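Local coordinates for protein 2-oxoglutarate carboxylase small subunit (Hydrogenobacter thermophilus, PDB 7KCT) that is the small (beta) subunit of a carboxylase, built like a biotin carboxylase around an ATP-grasp domain, and binds ADP, magnesium and bicarbonate, at residues Q244-I249 and K424-L429. Sequence-based numbering, arbitrary orientation.
Sequences QKLVEI and KTTIPL. With ADP (adenosine-5'-diphosphate), chain D.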
# COMPACT_ATOMS: atom_id res chain seq x y z
N GLN A 244 20.01 -16.88 3.95
CA GLN A 244 18.75 -16.52 3.31
C GLN A 244 18.29 -15.15 3.81
O GLN A 244 18.40 -14.83 5.00
CB GLN A 244 17.71 -17.58 3.57
CG GLN A 244 16.55 -17.60 2.61
CD GLN A 244 15.51 -18.63 3.04
OE1 GLN A 244 15.84 -19.62 3.72
NE2 GLN A 244 14.25 -18.39 2.68
N LYS A 245 17.74 -14.37 2.89
CA LYS A 245 17.51 -12.96 3.14
C LYS A 245 16.35 -12.75 4.11
O LYS A 245 15.42 -13.56 4.20
CB LYS A 245 17.26 -12.25 1.83
CG LYS A 245 18.43 -12.46 0.86
CD LYS A 245 18.00 -12.30 -0.58
CE LYS A 245 19.09 -12.78 -1.54
NZ LYS A 245 18.50 -13.11 -2.86
N LEU A 246 16.46 -11.68 4.88
CA LEU A 246 15.43 -11.26 5.82
C LEU A 246 14.99 -9.83 5.59
O LEU A 246 13.79 -9.52 5.73
CB LEU A 246 15.97 -11.39 7.25
CG LEU A 246 15.09 -11.26 8.47
CD1 LEU A 246 14.07 -12.36 8.47
CD2 LEU A 246 16.04 -11.30 9.70
N VAL A 247 15.93 -8.96 5.25
CA VAL A 247 15.66 -7.56 5.00
C VAL A 247 16.34 -7.16 3.71
O VAL A 247 17.54 -7.39 3.52
CB VAL A 247 16.15 -6.67 6.15
CG1 VAL A 247 15.92 -5.20 5.76
CG2 VAL A 247 15.48 -7.05 7.51
N GLU A 248 15.62 -6.48 2.87
CA GLU A 248 16.12 -6.05 1.58
C GLU A 248 15.81 -4.59 1.35
O GLU A 248 14.72 -4.11 1.68
CB GLU A 248 15.47 -6.93 0.47
CG GLU A 248 15.66 -8.43 0.67
CD GLU A 248 14.40 -9.17 1.17
OE1 GLU A 248 13.36 -8.54 1.50
OE2 GLU A 248 14.45 -10.42 1.18
N ILE A 249 16.77 -3.86 0.75
CA ILE A 249 16.54 -2.45 0.46
C ILE A 249 16.90 -2.15 -0.99
O ILE A 249 17.76 -2.79 -1.59
CB ILE A 249 17.34 -1.51 1.40
CG1 ILE A 249 18.82 -1.58 1.07
CG2 ILE A 249 17.20 -1.93 2.89
CD1 ILE A 249 19.73 -0.57 1.82
N LYS A 424 5.02 -17.74 16.71
CA LYS A 424 6.10 -16.81 16.88
C LYS A 424 6.48 -16.29 15.51
O LYS A 424 6.36 -16.98 14.55
CB LYS A 424 7.29 -17.53 17.47
CG LYS A 424 7.57 -17.22 18.90
CD LYS A 424 6.64 -17.93 19.83
CE LYS A 424 7.16 -17.86 21.26
NZ LYS A 424 7.92 -19.09 21.57
N THR A 425 6.92 -15.05 15.41
CA THR A 425 7.32 -14.50 14.13
C THR A 425 8.62 -13.70 14.23
O THR A 425 9.06 -13.42 15.29
CB THR A 425 6.20 -13.58 13.48
OG1 THR A 425 6.22 -12.30 14.07
CG2 THR A 425 4.84 -14.14 13.49
N THR A 426 9.11 -13.16 13.11
CA THR A 426 10.27 -12.29 13.09
C THR A 426 9.96 -10.84 13.42
O THR A 426 10.89 -10.02 13.44
CB THR A 426 10.94 -12.31 11.72
OG1 THR A 426 9.92 -12.06 10.74
CG2 THR A 426 11.57 -13.64 11.44
N ILE A 427 8.70 -10.46 13.68
CA ILE A 427 8.36 -9.04 13.83
C ILE A 427 9.16 -8.37 14.95
O ILE A 427 9.76 -7.31 14.70
CB ILE A 427 6.84 -8.87 14.00
CG1 ILE A 427 6.16 -9.14 12.67
CG2 ILE A 427 6.51 -7.47 14.54
CD1 ILE A 427 4.63 -9.27 12.75
N PRO A 428 9.21 -8.91 16.16
CA PRO A 428 9.97 -8.19 17.20
C PRO A 428 11.46 -8.00 16.84
O PRO A 428 12.04 -6.94 17.11
CB PRO A 428 9.79 -9.06 18.45
CG PRO A 428 8.55 -9.94 18.17
CD PRO A 428 8.52 -10.11 16.67
N LEU A 429 12.10 -9.02 16.25
CA LEU A 429 13.48 -8.84 15.80
C LEU A 429 13.57 -7.73 14.77
O LEU A 429 14.49 -6.92 14.79
CB LEU A 429 14.02 -10.15 15.23
CG LEU A 429 15.34 -10.08 14.47
CD1 LEU A 429 16.48 -10.12 15.49
CD2 LEU A 429 15.43 -11.22 13.49
PB ADP D . 14.97 -15.24 -3.27
O1B ADP D . 13.75 -15.14 -4.17
O2B ADP D . 15.79 -14.02 -2.91
O3B ADP D . 15.78 -16.49 -3.43
PA ADP D . 14.59 -17.06 -1.01
O1A ADP D . 13.83 -17.48 0.20
O2A ADP D . 15.97 -17.59 -1.35
O3A ADP D . 14.39 -15.58 -1.55
O5' ADP D . 13.62 -18.19 -2.30
C5' ADP D . 12.25 -18.52 -1.82
C4' ADP D . 11.87 -19.92 -1.98
O4' ADP D . 12.53 -20.61 -3.02
C3' ADP D . 12.33 -20.55 -0.54
O3' ADP D . 11.42 -21.45 -0.18
C2' ADP D . 13.70 -21.14 -1.03
O2' ADP D . 14.04 -22.27 -0.37
C1' ADP D . 13.21 -21.62 -2.43
N9 ADP D . 14.31 -21.75 -3.48
C8 ADP D . 15.29 -20.81 -3.87
N7 ADP D . 16.13 -21.28 -4.83
C5 ADP D . 15.65 -22.55 -5.10
C6 ADP D . 16.10 -23.53 -6.00
N6 ADP D . 17.19 -23.29 -6.81
N1 ADP D . 15.45 -24.73 -6.09
C2 ADP D . 14.39 -24.89 -5.22
N3 ADP D . 13.84 -24.05 -4.30
C4 ADP D . 14.52 -22.86 -4.28
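Lys245 NZ donates to ADP O2B over 2.9 Å and also forms salt bridges with Glu283, Glu304 and Glu218, so one buried ammonium joins a phosphate oxygen to three carboxylates. Glu283 is a magnesium ligand as well. One residue back, Gln244 sends its extended chain to the alpha phosphate, where NE2 makes a weak bond to ADP O1A, 2.7 Å long but bent to 127° at the hydrogen; Arg241 binds OE1 and so helps fix the amide's rotation. Leu246 turns away from the nucleotide to 424-429. Its chi1 of -170° sets CG opposite the backbone N, and the two methyls take one partner each: CD2 meets Leu429 CD2 at 3.8 Å, the two leucine side chains crossing at a slant, while CD1 lies 4.1 Å from Thr426 CG2, the Leu246 and Thr426 side chains running past each other in opposite directions. Thr426 OG1 is hydrogen-bonded to Arg346 O and Asn348 N of strand 341-351. Just before it, Thr425 OG1 accepts from Ile427 N at 3.1 Å, nearly straight at 169°, capping the start of the helix. The buried apolar join thus ties strand 244-250, at the nucleotide pocket, to the start of helix 427-435, through Leu429 in its first turn and Thr426 just before it; Leu430 of that helix also packs on Leu246, and strand 341-351 pairs antiparallel with 244-250.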